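Long-range contact in hypothetical UPF0271 protein TTHB195 (Thermus thermophilus, PDB 2DFA), which probably cleaves 5-oxoproline to L-glutamate at the expense of ATP, as the A subunit of a three-component 5-oxoprolinase: residues G36-G40 with H62-L68. Sequence-based numbering, arbitrary orientation.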
ATOM      1  N   GLY A  36       1.241  -1.122  11.841  1.00 27.77           N
ATOM      2  CA  GLY A  36       1.500  -0.971  10.417  1.00 29.34           C
ATOM      3  C   GLY A  36       0.362  -1.202   9.435  1.00 28.49           C
ATOM      4  O   GLY A  36       0.547  -0.999   8.232  1.00 29.88           O
ATOM      5  N   PHE A  37      -0.804  -1.611   9.919  1.00 27.77           N
ATOM      6  CA  PHE A  37      -1.943  -1.862   9.027  1.00 29.46           C
ATOM      7  C   PHE A  37      -2.896  -0.675   8.889  1.00 30.16           C
ATOM      8  O   PHE A  37      -3.278  -0.310   7.772  1.00 33.18           O
ATOM      9  CB  PHE A  37      -2.728  -3.092   9.503  1.00 28.19           C
ATOM     10  CG  PHE A  37      -2.155  -4.405   9.034  1.00 29.76           C
ATOM     11  CD1 PHE A  37      -0.782  -4.633   9.047  1.00 30.42           C
ATOM     12  CD2 PHE A  37      -3.000  -5.428   8.600  1.00 30.69           C
ATOM     13  CE1 PHE A  37      -0.254  -5.864   8.633  1.00 30.47           C
ATOM     14  CE2 PHE A  37      -2.486  -6.665   8.184  1.00 29.91           C
ATOM     15  CZ  PHE A  37      -1.117  -6.882   8.199  1.00 28.01           C
ATOM     16  N   HIS A  38      -3.298  -0.090  10.014  1.00 31.57           N
ATOM     17  CA  HIS A  38      -4.177   1.058   9.939  1.00 34.20           C
ATOM     18  C   HIS A  38      -3.422   2.314  10.338  1.00 34.94           C
ATOM     19  O   HIS A  38      -3.941   3.422  10.297  1.00 35.64           O
ATOM     20  CB  HIS A  38      -5.349   0.827  10.893  1.00 35.96           C
ATOM     21  CG  HIS A  38      -4.856   0.853  12.316  1.00 37.63           C
ATOM     22  ND1 HIS A  38      -4.363  -0.238  12.954  1.00 40.74           N
ATOM     23  CD2 HIS A  38      -4.828   1.936  13.202  1.00 39.33           C
ATOM     24  CE1 HIS A  38      -4.045   0.180  14.195  1.00 38.78           C
ATOM     25  NE2 HIS A  38      -4.312   1.476  14.371  1.00 40.38           N
ATOM     26  N   GLY A  39      -2.156   2.112  10.682  1.00 34.49           N
ATOM     27  CA  GLY A  39      -1.275   3.200  11.056  1.00 33.29           C
ATOM     28  C   GLY A  39      -0.012   2.604  11.648  1.00 32.93           C
ATOM     29  O   GLY A  39       0.121   1.381  11.722  1.00 31.24           O
ATOM     30  N   GLY A  40       0.917   3.460  12.064  1.00 33.02           N
ATOM     31  CA  GLY A  40       2.154   2.977  12.653  1.00 32.65           C
ATOM     32  C   GLY A  40       3.194   2.377  11.710  1.00 33.10           C
ATOM     33  O   GLY A  40       3.379   1.158  11.685  1.00 34.90           O
ATOM     34  N   HIS A  62      -2.018  -3.194  19.051  1.00 30.03           N
ATOM     35  CA  HIS A  62      -3.298  -2.635  18.645  1.00 26.76           C
ATOM     36  C   HIS A  62      -3.510  -3.029  17.172  1.00 28.73           C
ATOM     37  O   HIS A  62      -3.504  -2.182  16.287  1.00 28.26           O
ATOM     38  CB  HIS A  62      -3.232  -1.108  18.801  1.00 27.80           C
ATOM     39  CG  HIS A  62      -4.566  -0.433  18.871  1.00 30.30           C
ATOM     40  ND1 HIS A  62      -5.670  -1.013  19.455  1.00 33.16           N
ATOM     41  CD2 HIS A  62      -4.948   0.816  18.508  1.00 30.69           C
ATOM     42  CE1 HIS A  62      -6.673  -0.153  19.453  1.00 33.26           C
ATOM     43  NE2 HIS A  62      -6.259   0.965  18.886  1.00 34.63           N
ATOM     44  N   PRO A  63      -3.692  -4.333  16.900  1.00 27.69           N
ATOM     45  CA  PRO A  63      -3.897  -4.798  15.521  1.00 28.43           C
ATOM     46  C   PRO A  63      -5.206  -4.339  14.884  1.00 27.56           C
ATOM     47  O   PRO A  63      -6.231  -4.202  15.555  1.00 27.21           O
ATOM     48  CB  PRO A  63      -3.805  -6.316  15.655  1.00 28.61           C
ATOM     49  CG  PRO A  63      -4.391  -6.560  17.028  1.00 28.23           C
ATOM     50  CD  PRO A  63      -3.717  -5.465  17.848  1.00 27.95           C
ATOM     51  N   GLY A  64      -5.161  -4.091  13.578  1.00 28.96           N
ATOM     52  CA  GLY A  64      -6.351  -3.649  12.878  1.00 27.34           C
ATOM     53  C   GLY A  64      -6.484  -4.236  11.483  1.00 29.17           C
ATOM     54  O   GLY A  64      -5.653  -5.037  11.046  1.00 27.58           O
ATOM     55  N   PHE A  65      -7.550  -3.845  10.791  1.00 29.23           N
ATOM     56  CA  PHE A  65      -7.797  -4.296   9.425  1.00 29.19           C
ATOM     57  C   PHE A  65      -6.747  -3.697   8.490  1.00 28.93           C
ATOM     58  O   PHE A  65      -6.160  -2.647   8.779  1.00 28.30           O
ATOM     59  CB  PHE A  65      -9.174  -3.821   8.936  1.00 30.89           C
ATOM     60  CG  PHE A  65     -10.331  -4.659   9.410  1.00 32.68           C
ATOM     61  CD1 PHE A  65     -10.285  -6.049   9.340  1.00 32.21           C
ATOM     62  CD2 PHE A  65     -11.504  -4.051   9.856  1.00 32.88           C
ATOM     63  CE1 PHE A  65     -11.395  -6.819   9.706  1.00 32.96           C
ATOM     64  CE2 PHE A  65     -12.615  -4.810  10.222  1.00 32.48           C
ATOM     65  CZ  PHE A  65     -12.562  -6.196  10.146  1.00 33.70           C
ATOM     66  N   PRO A  66      -6.491  -4.361   7.351  1.00 29.54           N
ATOM     67  CA  PRO A  66      -5.511  -3.840   6.401  1.00 29.86           C
ATOM     68  C   PRO A  66      -6.205  -2.756   5.569  1.00 30.61           C
ATOM     69  O   PRO A  66      -6.612  -2.995   4.425  1.00 29.92           O
ATOM     70  CB  PRO A  66      -5.148  -5.074   5.578  1.00 31.39           C
ATOM     71  CG  PRO A  66      -6.453  -5.817   5.533  1.00 30.74           C
ATOM     72  CD  PRO A  66      -6.930  -5.716   6.968  1.00 30.06           C
ATOM     73  N   ASP A  67      -6.342  -1.570   6.156  1.00 29.51           N
ATOM     74  CA  ASP A  67      -7.008  -0.437   5.499  1.00 28.92           C
ATOM     75  C   ASP A  67      -6.387   0.862   6.014  1.00 28.48           C
ATOM     76  O   ASP A  67      -6.945   1.542   6.875  1.00 30.36           O
ATOM     77  CB  ASP A  67      -8.512  -0.489   5.815  1.00 28.59           C
ATOM     78  CG  ASP A  67      -9.306   0.640   5.159  1.00 30.04           C
ATOM     79  OD1 ASP A  67      -8.808   1.276   4.207  1.00 29.29           O
ATOM     80  OD2 ASP A  67     -10.447   0.878   5.609  1.00 29.68           O
ATOM     81  N   LEU A  68      -5.219   1.197   5.483  1.00 29.97           N
ATOM     82  CA  LEU A  68      -4.505   2.398   5.907  1.00 30.80           C
ATOM     83  C   LEU A  68      -5.276   3.685   5.630  1.00 31.54           C
ATOM     84  O   LEU A  68      -5.468   4.507   6.529  1.00 31.42           O
ATOM     85  CB  LEU A  68      -3.140   2.470   5.220  1.00 33.24           C
ATOM     86  CG  LEU A  68      -2.241   3.644   5.623  1.00 34.41           C
ATOM     87  CD1 LEU A  68      -1.981   3.603   7.127  1.00 33.71           C
ATOM     88  CD2 LEU A  68      -0.931   3.566   4.851  1.00 34.66           C
TER
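H38 turns the edge of its imidazole toward the face of H62, an offset T-shaped pair with centroids 5.8 Å apart and planes at 86°. That edge also meets the H62 backbone, H38 CE1 lying 3.2 Å from H62 O. With chi1 at 68°, CG of H38 sits between its own N and C, and the ring passes G64, where H38 ND1 comes 3.9 Å from G64 CA. NE2 of H38 is hydrogen-bonded to E11 OE2; H111 stacks on the H38 ring but meets the H62 ring steeply.

Further along, F37 crosses P66 at a slant, F37 CD2 3.7 Å from P66 CB, while F37 CB rests 3.5 Å from F65 O. Cutting F37 back to an alanine would probably take away the ring that P66 CB packs against here and open a gap beside G64 O. L68 CD1 lies 3.7 Å from H38 O; this oxygen and H62 O are buried without a polar partner in the model, carbons against them.

These loops follow neighbouring parallel strands, 30-34 and 58-62, and touch without mutual hydrogen bonds. ND1 of H62 is committed to K109 O, leaving NE2 near D8; D8, H62 and H111 appear to face one vacant point, consistent with an empty metal site.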